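Local coordinates for aminomethyltransferase (Bartonella henselae, PDB 3GIR), which is an aminomethyltransferase-family protein built from a folate-binding-type domain and a C-terminal barrel domain, at residues A183-D188 / D240-W245; Q178-A183 / T216-F221; G77-S82 / L174-G179. All coordinates share one frame; numbering follows the deposited sequence.

Interaction 1 (A183-D188 / D240-W245). With NA (sodium ion), chain B.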
ATOM      1  N   ALA A 183      -2.061  16.720  -9.930  1.00 18.42           N
ATOM      2  CA  ALA A 183      -2.264  16.709 -11.381  1.00 19.53           C
ATOM      3  C   ALA A 183      -1.833  18.009 -12.019  1.00 18.78           C
ATOM      4  O   ALA A 183      -1.177  17.985 -13.051  1.00 20.86           O
ATOM      5  CB  ALA A 183      -3.736  16.361 -11.729  1.00 19.96           C
ATOM      6  N   ALA A 184      -2.116  19.114 -11.363  1.00 20.66           N
ATOM      7  CA  ALA A 184      -1.714  20.409 -11.875  1.00 20.38           C
ATOM      8  C   ALA A 184      -0.196  20.587 -11.818  1.00 21.83           C
ATOM      9  O   ALA A 184       0.438  21.026 -12.780  1.00 22.49           O
ATOM     10  CB  ALA A 184      -2.474  21.533 -11.148  1.00 21.00           C
ATOM     11  N   VAL A 185       0.423  20.126 -10.710  1.00 18.82           N
ATOM     12  CA  VAL A 185       1.874  20.154 -10.563  1.00 19.91           C
ATOM     13  C   VAL A 185       2.522  19.328 -11.691  1.00 19.74           C
ATOM     14  O   VAL A 185       3.511  19.779 -12.298  1.00 20.46           O
ATOM     15  CB  VAL A 185       2.313  19.653  -9.150  1.00 18.77           C
ATOM     16  CG1 VAL A 185       3.811  19.422  -9.081  1.00 20.25           C
ATOM     17  CG2 VAL A 185       1.834  20.585  -8.086  1.00 18.15           C
ATOM     18  N   LEU A 186       1.999  18.121 -11.918  1.00 18.60           N
ATOM     19  CA  LEU A 186       2.508  17.238 -12.931  1.00 19.81           C
ATOM     20  C   LEU A 186       2.482  17.934 -14.290  1.00 22.02           C
ATOM     21  O   LEU A 186       3.483  17.975 -14.984  1.00 22.06           O
ATOM     22  CB  LEU A 186       1.725  15.939 -12.996  1.00 19.38           C
ATOM     23  CG  LEU A 186       2.271  14.793 -13.762  1.00 21.99           C
ATOM     24  CD1 LEU A 186       3.459  14.171 -13.038  1.00 21.56           C
ATOM     25  CD2 LEU A 186       1.244  13.819 -14.106  1.00 21.27           C
ATOM     26  N   ALA A 187       1.331  18.459 -14.646  1.00 22.96           N
ATOM     27  CA  ALA A 187       1.174  19.227 -15.944  1.00 24.39           C
ATOM     28  C   ALA A 187       2.162  20.389 -16.034  1.00 25.88           C
ATOM     29  O   ALA A 187       2.831  20.560 -17.029  1.00 27.34           O
ATOM     30  CB  ALA A 187      -0.255  19.726 -16.109  1.00 24.75           C
ATOM     31  N   ASP A 188       2.286  21.174 -14.981  1.00 25.47           N
ATOM     32  CA  ASP A 188       3.165  22.350 -15.032  1.00 26.37           C
ATOM     33  C   ASP A 188       4.646  21.983 -15.058  1.00 26.79           C
ATOM     34  O   ASP A 188       5.496  22.790 -15.446  1.00 28.13           O
ATOM     35  CB  ASP A 188       2.875  23.301 -13.860  1.00 26.38           C
ATOM     36  CG  ASP A 188       1.507  23.999 -13.943  1.00 30.14           C
ATOM     37  OD1 ASP A 188       0.777  23.915 -14.958  1.00 33.91           O
ATOM     38  OD2 ASP A 188       1.109  24.597 -12.905  1.00 32.19           O
ATOM     39  N   ASP A 240       8.222  23.493  -7.166  1.00 22.56           N
ATOM     40  CA  ASP A 240       6.841  24.001  -7.309  1.00 21.33           C
ATOM     41  C   ASP A 240       6.382  24.414  -5.913  1.00 22.24           C
ATOM     42  O   ASP A 240       6.583  23.647  -4.917  1.00 21.27           O
ATOM     43  CB  ASP A 240       5.925  22.905  -7.888  1.00 23.18           C
ATOM     44  CG  ASP A 240       4.552  23.372  -8.261  1.00 22.21           C
ATOM     45  OD1 ASP A 240       4.118  23.197  -9.437  1.00 25.07           O
ATOM     46  OD2 ASP A 240       3.832  23.907  -7.374  1.00 22.67           O
ATOM     47  N   SER A 241       5.784  25.592  -5.797  1.00 22.05           N
ATOM     48  CA  SER A 241       5.432  26.099  -4.472  1.00 22.20           C
ATOM     49  C   SER A 241       4.285  25.291  -3.803  1.00 20.97           C
ATOM     50  O   SER A 241       4.072  25.418  -2.608  1.00 22.18           O
ATOM     51  CB  SER A 241       5.074  27.601  -4.571  1.00 23.73           C
ATOM     52  OG  SER A 241       3.865  27.683  -5.324  1.00 25.03           O
ATOM     53  N   ARG A 242       3.602  24.454  -4.564  1.00 19.86           N
ATOM     54  CA  ARG A 242       2.516  23.605  -4.040  1.00 19.49           C
ATOM     55  C   ARG A 242       3.065  22.283  -3.409  1.00 19.68           C
ATOM     56  O   ARG A 242       2.261  21.595  -2.785  1.00 19.67           O
ATOM     57  CB  ARG A 242       1.489  23.282  -5.078  1.00 21.22           C
ATOM     58  CG  ARG A 242       0.809  24.567  -5.618  1.00 20.11           C
ATOM     59  CD  ARG A 242       0.082  24.331  -6.853  1.00 21.75           C
ATOM     60  NE  ARG A 242       0.981  24.123  -7.982  1.00 20.59           N
ATOM     61  CZ  ARG A 242       0.595  24.183  -9.262  1.00 22.48           C
ATOM     62  NH1 ARG A 242      -0.698  24.363  -9.617  1.00 23.90           N
ATOM     63  NH2 ARG A 242       1.497  24.016 -10.184  1.00 23.14           N
ATOM     64  N   VAL A 243       4.364  22.010  -3.604  1.00 18.23           N
ATOM     65  CA  VAL A 243       4.938  20.690  -3.278  1.00 17.23           C
ATOM     66  C   VAL A 243       5.868  20.790  -2.065  1.00 18.31           C
ATOM     67  O   VAL A 243       6.737  21.657  -1.984  1.00 17.96           O
ATOM     68  CB  VAL A 243       5.734  20.147  -4.464  1.00 17.30           C
ATOM     69  CG1 VAL A 243       6.340  18.780  -4.219  1.00 17.10           C
ATOM     70  CG2 VAL A 243       4.809  19.988  -5.695  1.00 18.74           C
ATOM     71  N   GLU A 244       5.657  19.852  -1.133  1.00 17.41           N
ATOM     72  CA  GLU A 244       6.612  19.625  -0.053  1.00 17.84           C
ATOM     73  C   GLU A 244       6.905  18.162   0.056  1.00 16.51           C
ATOM     74  O   GLU A 244       6.045  17.334  -0.232  1.00 16.90           O
ATOM     75  CB  GLU A 244       6.059  20.116   1.275  1.00 16.89           C
ATOM     76  CG  GLU A 244       5.663  21.616   1.314  1.00 18.44           C
ATOM     77  CD  GLU A 244       6.868  22.584   1.309  1.00 25.57           C
ATOM     78  OE1 GLU A 244       8.029  22.178   1.443  1.00 29.37           O
ATOM     79  OE2 GLU A 244       6.662  23.816   1.148  1.00 26.57           O
ATOM     80  N   TRP A 245       8.074  17.825   0.574  1.00 17.29           N
ATOM     81  CA  TRP A 245       8.366  16.447   0.971  1.00 16.87           C
ATOM     82  C   TRP A 245       7.509  16.030   2.194  1.00 16.48           C
ATOM     83  O   TRP A 245       7.240  16.851   3.103  1.00 15.84           O
ATOM     84  CB  TRP A 245       9.784  16.325   1.461  1.00 17.22           C
ATOM     85  CG  TRP A 245      10.893  16.271   0.465  1.00 17.33           C
ATOM     86  CD1 TRP A 245      11.923  17.183   0.413  1.00 16.74           C
ATOM     87  CD2 TRP A 245      11.166  15.289  -0.537  1.00 16.52           C
ATOM     88  NE1 TRP A 245      12.800  16.834  -0.555  1.00 18.31           N
ATOM     89  CE2 TRP A 245      12.377  15.668  -1.164  1.00 17.28           C
ATOM     90  CE3 TRP A 245      10.526  14.146  -0.976  1.00 16.46           C
ATOM     91  CZ2 TRP A 245      12.967  14.914  -2.187  1.00 18.67           C
ATOM     92  CZ3 TRP A 245      11.077  13.426  -1.999  1.00 15.58           C
ATOM     93  CH2 TRP A 245      12.308  13.814  -2.611  1.00 17.78           C
TER
HETATM   94 NA    NA B 373       7.962  23.389  -3.030  1.00 20.80          NA
HETATM   95  O   HOH W   1       5.282  21.807 -11.444  1.00 22.74           O
HETATM   96  O   HOH W   2      -1.675  25.032 -12.292  1.00 33.24           O
HETATM   97  O   HOH W   3       6.721  24.855  -1.460  1.00 24.69           O
HETATM   98  O   HOH W   4       9.463  23.277  -1.188  1.00 30.59           O
HETATM   99  O   HOH W   5       9.063  25.554  -3.644  1.00 25.48           O

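Interaction 2 (Q178-A183 / T216-F221)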
ATOM      1  N   GLN A 178       1.092  13.311  -4.564  1.00 16.02           N
ATOM      2  CA  GLN A 178      -0.272  13.025  -4.088  1.00 15.48           C
ATOM      3  C   GLN A 178      -0.951  14.273  -3.565  1.00 15.47           C
ATOM      4  O   GLN A 178      -0.346  15.104  -2.926  1.00 16.15           O
ATOM      5  CB  GLN A 178      -0.260  12.012  -2.951  1.00 13.85           C
ATOM      6  CG  GLN A 178       0.431  10.736  -3.295  1.00 14.25           C
ATOM      7  CD  GLN A 178      -0.453   9.801  -4.124  1.00 14.71           C
ATOM      8  OE1 GLN A 178      -1.574   9.421  -3.689  1.00 16.91           O
ATOM      9  NE2 GLN A 178       0.111   9.302  -5.252  1.00 14.97           N
ATOM     10  N   GLY A 179      -2.263  14.396  -3.833  1.00 15.94           N
ATOM     11  CA  GLY A 179      -3.056  15.499  -3.353  1.00 17.48           C
ATOM     12  C   GLY A 179      -3.901  16.162  -4.465  1.00 17.42           C
ATOM     13  O   GLY A 179      -3.726  15.882  -5.660  1.00 17.01           O
ATOM     14  N   PRO A 180      -4.739  17.107  -4.052  1.00 17.61           N
ATOM     15  CA  PRO A 180      -5.602  17.760  -5.024  1.00 20.03           C
ATOM     16  C   PRO A 180      -4.925  18.617  -6.018  1.00 19.29           C
ATOM     17  O   PRO A 180      -5.540  18.854  -7.086  1.00 21.25           O
ATOM     18  CB  PRO A 180      -6.559  18.569  -4.139  1.00 20.43           C
ATOM     19  CG  PRO A 180      -5.754  18.805  -2.877  1.00 21.44           C
ATOM     20  CD  PRO A 180      -5.071  17.494  -2.686  1.00 19.71           C
ATOM     21  N   GLN A 181      -3.690  19.027  -5.758  1.00 19.93           N
ATOM     22  CA  GLN A 181      -2.926  19.785  -6.723  1.00 20.15           C
ATOM     23  C   GLN A 181      -1.898  18.975  -7.493  1.00 19.87           C
ATOM     24  O   GLN A 181      -1.136  19.481  -8.303  1.00 20.03           O
ATOM     25  CB  GLN A 181      -2.367  21.027  -6.115  1.00 20.52           C
ATOM     26  CG  GLN A 181      -3.400  21.979  -5.527  1.00 23.67           C
ATOM     27  CD  GLN A 181      -2.780  23.183  -4.850  1.00 23.84           C
ATOM     28  OE1 GLN A 181      -1.802  23.119  -4.110  1.00 23.43           O
ATOM     29  NE2 GLN A 181      -3.382  24.358  -5.122  1.00 33.31           N
ATOM     30  N   ALA A 182      -1.839  17.676  -7.210  1.00 19.46           N
ATOM     31  CA  ALA A 182      -0.813  16.854  -7.825  1.00 19.20           C
ATOM     32  C   ALA A 182      -0.864  16.864  -9.358  1.00 19.94           C
ATOM     33  O   ALA A 182       0.176  16.939 -10.003  1.00 19.45           O
ATOM     34  CB  ALA A 182      -0.886  15.381  -7.295  1.00 17.63           C
ATOM     35  N   ALA A 183      -2.061  16.720  -9.930  1.00 18.42           N
ATOM     36  CA  ALA A 183      -2.264  16.709 -11.381  1.00 19.53           C
ATOM     37  C   ALA A 183      -1.833  18.009 -12.019  1.00 18.78           C
ATOM     38  O   ALA A 183      -1.177  17.985 -13.051  1.00 20.86           O
ATOM     39  CB  ALA A 183      -3.736  16.361 -11.729  1.00 19.96           C
ATOM     40  N   THR A 216      -2.868   7.258  -0.413  1.00 16.65           N
ATOM     41  CA  THR A 216      -3.296   8.415   0.353  1.00 15.65           C
ATOM     42  C   THR A 216      -4.831   8.564   0.441  1.00 15.90           C
ATOM     43  O   THR A 216      -5.342   9.269   1.291  1.00 18.58           O
ATOM     44  CB  THR A 216      -2.672   9.731  -0.171  1.00 15.23           C
ATOM     45  OG1 THR A 216      -3.160   9.969  -1.513  1.00 18.87           O
ATOM     46  CG2 THR A 216      -1.062   9.737  -0.055  1.00 16.48           C
ATOM     47  N   GLY A 217      -5.535   8.000  -0.514  1.00 17.45           N
ATOM     48  CA  GLY A 217      -6.986   8.277  -0.699  1.00 18.99           C
ATOM     49  C   GLY A 217      -7.251   9.587  -1.434  1.00 19.40           C
ATOM     50  O   GLY A 217      -8.416   9.934  -1.662  1.00 21.37           O
ATOM     51  N   GLU A 218      -6.199  10.272  -1.868  1.00 17.49           N
ATOM     52  CA  GLU A 218      -6.292  11.450  -2.730  1.00 17.96           C
ATOM     53  C   GLU A 218      -6.075  11.070  -4.175  1.00 16.30           C
ATOM     54  O   GLU A 218      -5.688   9.961  -4.508  1.00 16.26           O
ATOM     55  CB  GLU A 218      -5.293  12.516  -2.303  1.00 17.75           C
ATOM     56  CG  GLU A 218      -5.399  13.002  -0.880  1.00 19.73           C
ATOM     57  CD  GLU A 218      -6.667  13.763  -0.620  1.00 22.97           C
ATOM     58  OE1 GLU A 218      -7.176  14.432  -1.550  1.00 22.35           O
ATOM     59  OE2 GLU A 218      -7.206  13.682   0.528  1.00 22.39           O
ATOM     60  N   ASP A 219      -6.302  12.034  -5.096  1.00 18.13           N
ATOM     61  CA  ASP A 219      -5.735  11.917  -6.440  1.00 17.68           C
ATOM     62  C   ASP A 219      -4.220  11.910  -6.311  1.00 17.63           C
ATOM     63  O   ASP A 219      -3.703  12.338  -5.319  1.00 17.01           O
ATOM     64  CB  ASP A 219      -6.248  13.080  -7.345  1.00 19.14           C
ATOM     65  CG  ASP A 219      -5.865  12.909  -8.806  1.00 18.94           C
ATOM     66  OD1 ASP A 219      -5.569  11.810  -9.226  1.00 17.78           O
ATOM     67  OD2 ASP A 219      -5.831  13.924  -9.523  1.00 20.67           O
ATOM     68  N   GLY A 220      -3.506  11.407  -7.325  1.00 16.58           N
ATOM     69  CA  GLY A 220      -2.063  11.348  -7.239  1.00 16.76           C
ATOM     70  C   GLY A 220      -1.491  10.427  -8.270  1.00 15.48           C
ATOM     71  O   GLY A 220      -2.209   9.679  -8.956  1.00 16.67           O
ATOM     72  N   PHE A 221      -0.159  10.425  -8.286  1.00 15.40           N
ATOM     73  CA  PHE A 221       0.628   9.738  -9.238  1.00 15.77           C
ATOM     74  C   PHE A 221       1.783   9.053  -8.562  1.00 16.00           C
ATOM     75  O   PHE A 221       2.224   9.517  -7.508  1.00 15.72           O
ATOM     76  CB  PHE A 221       1.151  10.664 -10.369  1.00 14.85           C
ATOM     77  CG  PHE A 221       0.046  11.342 -11.124  1.00 16.47           C
ATOM     78  CD1 PHE A 221      -0.447  10.785 -12.296  1.00 17.49           C
ATOM     79  CD2 PHE A 221      -0.528  12.482 -10.605  1.00 17.38           C
ATOM     80  CE1 PHE A 221      -1.478  11.443 -12.960  1.00 20.08           C
ATOM     81  CE2 PHE A 221      -1.594  13.063 -11.254  1.00 19.52           C
ATOM     82  CZ  PHE A 221      -2.024  12.540 -12.391  1.00 18.62           C
TER
HETATM   83  O   HOH W   6      -3.664   8.373  -4.944  1.00 18.89           O
HETATM   84  O   HOH W   7      -4.468  16.134  -8.314  1.00 19.09           O

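Interaction 3 (G77-S82 / L174-G179)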
ATOM      1  N   GLY A  77       1.865  16.532  -1.980  1.00 16.25           N
ATOM      2  CA  GLY A  77       2.962  15.994  -1.200  1.00 14.74           C
ATOM      3  C   GLY A  77       3.803  15.085  -2.069  1.00 14.88           C
ATOM      4  O   GLY A  77       3.296  14.339  -2.886  1.00 15.76           O
ATOM      5  N   LEU A  78       5.100  15.190  -1.898  1.00 14.57           N
ATOM      6  CA  LEU A  78       6.084  14.381  -2.614  1.00 15.36           C
ATOM      7  C   LEU A  78       6.685  13.387  -1.609  1.00 15.21           C
ATOM      8  O   LEU A  78       7.197  13.748  -0.543  1.00 15.62           O
ATOM      9  CB  LEU A  78       7.215  15.264  -3.195  1.00 16.79           C
ATOM     10  CG  LEU A  78       8.196  14.526  -4.125  1.00 16.54           C
ATOM     11  CD1 LEU A  78       7.510  13.969  -5.421  1.00 17.02           C
ATOM     12  CD2 LEU A  78       9.398  15.527  -4.461  1.00 16.41           C
ATOM     13  N   PHE A  79       6.619  12.115  -1.957  1.00 15.02           N
ATOM     14  CA  PHE A  79       7.067  11.017  -1.121  1.00 14.35           C
ATOM     15  C   PHE A  79       8.137  10.232  -1.866  1.00 15.13           C
ATOM     16  O   PHE A  79       7.917   9.784  -2.985  1.00 15.74           O
ATOM     17  CB  PHE A  79       5.926  10.033  -0.797  1.00 14.98           C
ATOM     18  CG  PHE A  79       4.695  10.627  -0.167  1.00 15.71           C
ATOM     19  CD1 PHE A  79       4.356  10.327   1.144  1.00 15.99           C
ATOM     20  CD2 PHE A  79       3.844  11.438  -0.916  1.00 14.73           C
ATOM     21  CE1 PHE A  79       3.196  10.856   1.714  1.00 15.62           C
ATOM     22  CE2 PHE A  79       2.730  11.983  -0.309  1.00 15.57           C
ATOM     23  CZ  PHE A  79       2.429  11.698   0.999  1.00 16.24           C
ATOM     24  N   ASP A  80       9.295  10.047  -1.219  1.00 13.93           N
ATOM     25  CA  ASP A  80      10.291   9.176  -1.763  1.00 14.02           C
ATOM     26  C   ASP A  80      10.001   7.758  -1.286  1.00 15.59           C
ATOM     27  O   ASP A  80      10.184   7.408  -0.104  1.00 16.90           O
ATOM     28  CB  ASP A  80      11.715   9.600  -1.335  1.00 14.50           C
ATOM     29  CG  ASP A  80      12.773   8.800  -2.040  1.00 18.13           C
ATOM     30  OD1 ASP A  80      12.443   7.771  -2.706  1.00 15.82           O
ATOM     31  OD2 ASP A  80      13.983   9.155  -1.890  1.00 16.90           O
ATOM     32  N   ILE A  81       9.539   6.912  -2.213  1.00 14.43           N
ATOM     33  CA  ILE A  81       9.159   5.549  -1.956  1.00 13.01           C
ATOM     34  C   ILE A  81      10.064   4.581  -2.748  1.00 13.57           C
ATOM     35  O   ILE A  81       9.666   3.499  -3.153  1.00 15.00           O
ATOM     36  CB  ILE A  81       7.622   5.309  -2.148  1.00 15.01           C
ATOM     37  CG1 ILE A  81       7.196   5.717  -3.516  1.00 17.18           C
ATOM     38  CG2 ILE A  81       6.854   6.104  -1.055  1.00 17.08           C
ATOM     39  CD1 ILE A  81       5.728   5.258  -3.782  1.00 22.03           C
ATOM     40  N   SER A  82      11.347   4.952  -2.845  1.00 15.14           N
ATOM     41  CA  SER A  82      12.339   4.208  -3.599  1.00 14.60           C
ATOM     42  C   SER A  82      12.734   2.920  -2.909  1.00 15.49           C
ATOM     43  O   SER A  82      13.527   2.165  -3.457  1.00 18.07           O
ATOM     44  CB  SER A  82      13.600   5.048  -3.860  1.00 15.28           C
ATOM     45  OG  SER A  82      13.283   6.186  -4.647  1.00 17.46           O
ATOM     46  N   LEU A 174      11.455   5.644  -7.074  1.00 16.09           N
ATOM     47  CA  LEU A 174      10.025   5.705  -7.133  1.00 15.44           C
ATOM     48  C   LEU A 174       9.588   6.871  -6.253  1.00 15.55           C
ATOM     49  O   LEU A 174       9.942   6.943  -5.051  1.00 16.11           O
ATOM     50  CB  LEU A 174       9.353   4.411  -6.614  1.00 16.17           C
ATOM     51  CG  LEU A 174       7.811   4.305  -6.835  1.00 18.34           C
ATOM     52  CD1 LEU A 174       7.375   4.268  -8.276  1.00 20.69           C
ATOM     53  CD2 LEU A 174       7.380   3.023  -6.084  1.00 19.34           C
ATOM     54  N   LEU A 175       8.832   7.799  -6.833  1.00 14.38           N
ATOM     55  CA  LEU A 175       8.310   8.997  -6.154  1.00 14.02           C
ATOM     56  C   LEU A 175       6.808   8.939  -6.229  1.00 16.23           C
ATOM     57  O   LEU A 175       6.286   8.629  -7.260  1.00 18.47           O
ATOM     58  CB  LEU A 175       8.789  10.298  -6.794  1.00 14.94           C
ATOM     59  CG  LEU A 175      10.293  10.458  -6.914  1.00 15.65           C
ATOM     60  CD1 LEU A 175      10.659  11.695  -7.760  1.00 18.77           C
ATOM     61  CD2 LEU A 175      10.854  10.602  -5.547  1.00 17.62           C
ATOM     62  N   ALA A 176       6.103   9.280  -5.168  1.00 14.04           N
ATOM     63  CA  ALA A 176       4.676   9.502  -5.224  1.00 14.66           C
ATOM     64  C   ALA A 176       4.409  10.994  -5.096  1.00 15.45           C
ATOM     65  O   ALA A 176       4.987  11.661  -4.301  1.00 15.40           O
ATOM     66  CB  ALA A 176       4.000   8.762  -4.046  1.00 15.09           C
ATOM     67  N   LEU A 177       3.472  11.485  -5.922  1.00 14.76           N
ATOM     68  CA  LEU A 177       3.078  12.922  -5.924  1.00 14.78           C
ATOM     69  C   LEU A 177       1.578  12.863  -5.720  1.00 14.57           C
ATOM     70  O   LEU A 177       0.828  12.440  -6.597  1.00 16.42           O
ATOM     71  CB  LEU A 177       3.384  13.602  -7.237  1.00 15.82           C
ATOM     72  CG  LEU A 177       2.984  15.065  -7.310  1.00 17.64           C
ATOM     73  CD1 LEU A 177       3.909  15.925  -6.416  1.00 20.20           C
ATOM     74  CD2 LEU A 177       3.123  15.504  -8.785  1.00 20.87           C
ATOM     75  N   GLN A 178       1.092  13.311  -4.564  1.00 16.02           N
ATOM     76  CA  GLN A 178      -0.272  13.025  -4.088  1.00 15.48           C
ATOM     77  C   GLN A 178      -0.951  14.273  -3.565  1.00 15.47           C
ATOM     78  O   GLN A 178      -0.346  15.104  -2.926  1.00 16.15           O
ATOM     79  CB  GLN A 178      -0.260  12.012  -2.951  1.00 13.85           C
ATOM     80  CG  GLN A 178       0.431  10.736  -3.295  1.00 14.25           C
ATOM     81  CD  GLN A 178      -0.453   9.801  -4.124  1.00 14.71           C
ATOM     82  OE1 GLN A 178      -1.574   9.421  -3.689  1.00 16.91           O
ATOM     83  NE2 GLN A 178       0.111   9.302  -5.252  1.00 14.97           N
ATOM     84  N   GLY A 179      -2.263  14.396  -3.833  1.00 15.94           N
ATOM     85  CA  GLY A 179      -3.056  15.499  -3.353  1.00 17.48           C
ATOM     86  C   GLY A 179      -3.901  16.162  -4.465  1.00 17.42           C
ATOM     87  O   GLY A 179      -3.726  15.882  -5.660  1.00 17.01           O
TER

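Interaction 1 (A183-D188 / D240-W245)
Val185 and Val243 make the tight half of this contact. CG1 of Val185, which chi1 of 169° carries opposite the backbone N, lies 3.6 Å from CG2 of Val243, and both side chains are buried where helix 182-188 packs on the sheet; Ala76 and Leu78 of strand 76-80 adjoin them. The second branch, Val185 CG2, covers one face of the Arg242 guanidinium at 3.6 Å from its NE.

Toward solvent the packing gives way to charge and water. Arg242 grips Asp240 side-on, NE to OD2 and NH2 to OD1, both on syn lone pairs and nearly in the guanidinium plane. NH2 also reaches across to OD2 of Asp188 at 2.8 Å, meeting it on the anti side with the two planes 26° apart. NH2 thus gives a hydrogen bond to each of two carboxylates, and the arginine probably offsets their charge. Water 2 bridges Asp188 OD2 and Arg242 NH1, while water 1 joins Val185 O to Asp240 OD1.

Asp240 OD2 turns its other lone pair to the backbone N of Arg242, 2.9 Å away, closing an Asx turn inside the type I turn from Asp240 to Val243. Both ends of that turn, Asp240 O and Val243 O, bind the sodium ion at 2.4 Å, together with Leu238 O and three waters: a cation site of backbone carbonyls and water at a helix-to-strand turn.

Interaction 2 (Q178-A183 / T216-F221)
Gln178 lays its amide over Gly220, while its CB and CG pass Thr216 CG2, and more of its surface is buried here than of any other residue in the contact. Bent at chi2 (-79°), the chain folds back so that its amide lies across the glycine, NE2 coming within 3.6 Å of Gly220 CA. Gln178 and Gly220 form an antiparallel non-hydrogen-bonded pair, CA atoms just 4.0 Å apart, an approach that suits the absence of a side chain at Gly220. Each end of the amide is engaged. OE1 accepts from Thr216 OG1 at 2.7 Å, in the carbonyl plane and on a lone pair, and takes a further hydrogen bond from water 6, which also donates to Glu218 O. NE2 donates to Phe221 O at 3.1 Å from well above that carbonyl's plane, and to Ser213 O as well. These bonds fix which way round the buried amide sits. Thr216 OG1 in turn accepts from the backbone N of Glu218, an ST turn that holds the hydroxyl ready for the glutamine.

Phe221 comes next in buried surface. Its CE2 approaches the start of helix 182-188 obliquely, 3.7 Å from Ala183 CA, and CD2 sits near Ala182 CB. Asp219 is third: its backbone O takes a nearly straight bond from Gly179 N (2.9 Å, 174°), while its carboxylate OD2 pairs with Arg212. Ala183 N donates to water 7, which can in turn donate to Asp219 OD2.

Here strand 173-178 leaves the sheet beside strand 220-225, and the type I turn from Gly179 to Ala182 leads straight into helix 182-188: a strand-turn-helix connection pinned to the neighbouring antiparallel strand.

Interaction 3 (G77-S82 / L174-G179)
This is an antiparallel strand pairing in the interior of the folate-binding-type domain, joining strands 76-80 and 173-178 as neighbours in a mixed sheet. Their short axes pass 4.7 Å apart with N-to-C directions 161° from each other. Gly77 with Gln178 and Phe79 with Ala176 are hydrogen-bonded pairs, each exchanging two backbone bonds; Gly77 N to Gln178 O is 2.8 Å. Between and beyond them, Leu78 with Leu177 and Asp80 with Leu175 are non-hydrogen-bonded pairs.

One face carries Leu78, Leu175 and Leu177, with Asp80 at its end. Leu78, with CG anti to the backbone N (chi1 -172°), brings CD1 between its neighbours, 4.1 Å from Leu175 CB and near Leu177 CD1; Val243 and Trp245 of the next strand pack on it as well. On the other face, with Phe79, Ala176 and Gln178, the ring presents its edge to the carbonyl O of Ala176, 3.6 Å from CD2, and crosses the Gln178 side chain at about a right angle, its CE2 near CG. Further along, Ile81 rests CD1 on Ala176, 3.9 Å from the alanine CB and 3.6 Å from Leu174 CD2.

At the far end the regular pattern gives way to side-chain hydrogen bonds. Ile81 N still bonds to Leu174 O, but Leu174 N is taken by a side chain, Ser82 OG, at 3.1 Å. That hydroxyl donates to Asp80 OD1 (2.6 Å), which also accepts from Ser82 N in an Asx turn; OD2 of the same aspartate bonds to His42.

Apolar side chains thus surround a backbone whose polar groups are largely paired, and the hydrogen bonds to both oxygens of Asp80 fix the rotation of the buried carboxylate.

All three contacts involve one sheet, and interactions 1 and 2 also use helix 182-188. Interaction 3 is fully buried and pairs two inner strands; interaction 2, also largely buried, holds the end of strand 173-178 against strand 220-225, sharing Gln178 and Gly179 with interaction 3. Interaction 1 lies further out, at the edge strand 243-245, and shares Ala183 with interaction 2. The chemistry follows place: backbone bonds and leucine packing in the middle, a buried amide with neutral partners at the strand end, ion pairs, waters and a sodium ion at the rim. Glu244 O to Leu78 N and Phe221 N to Leu177 O, both probable hydrogen bonds, carry the sheet from one contact to the next.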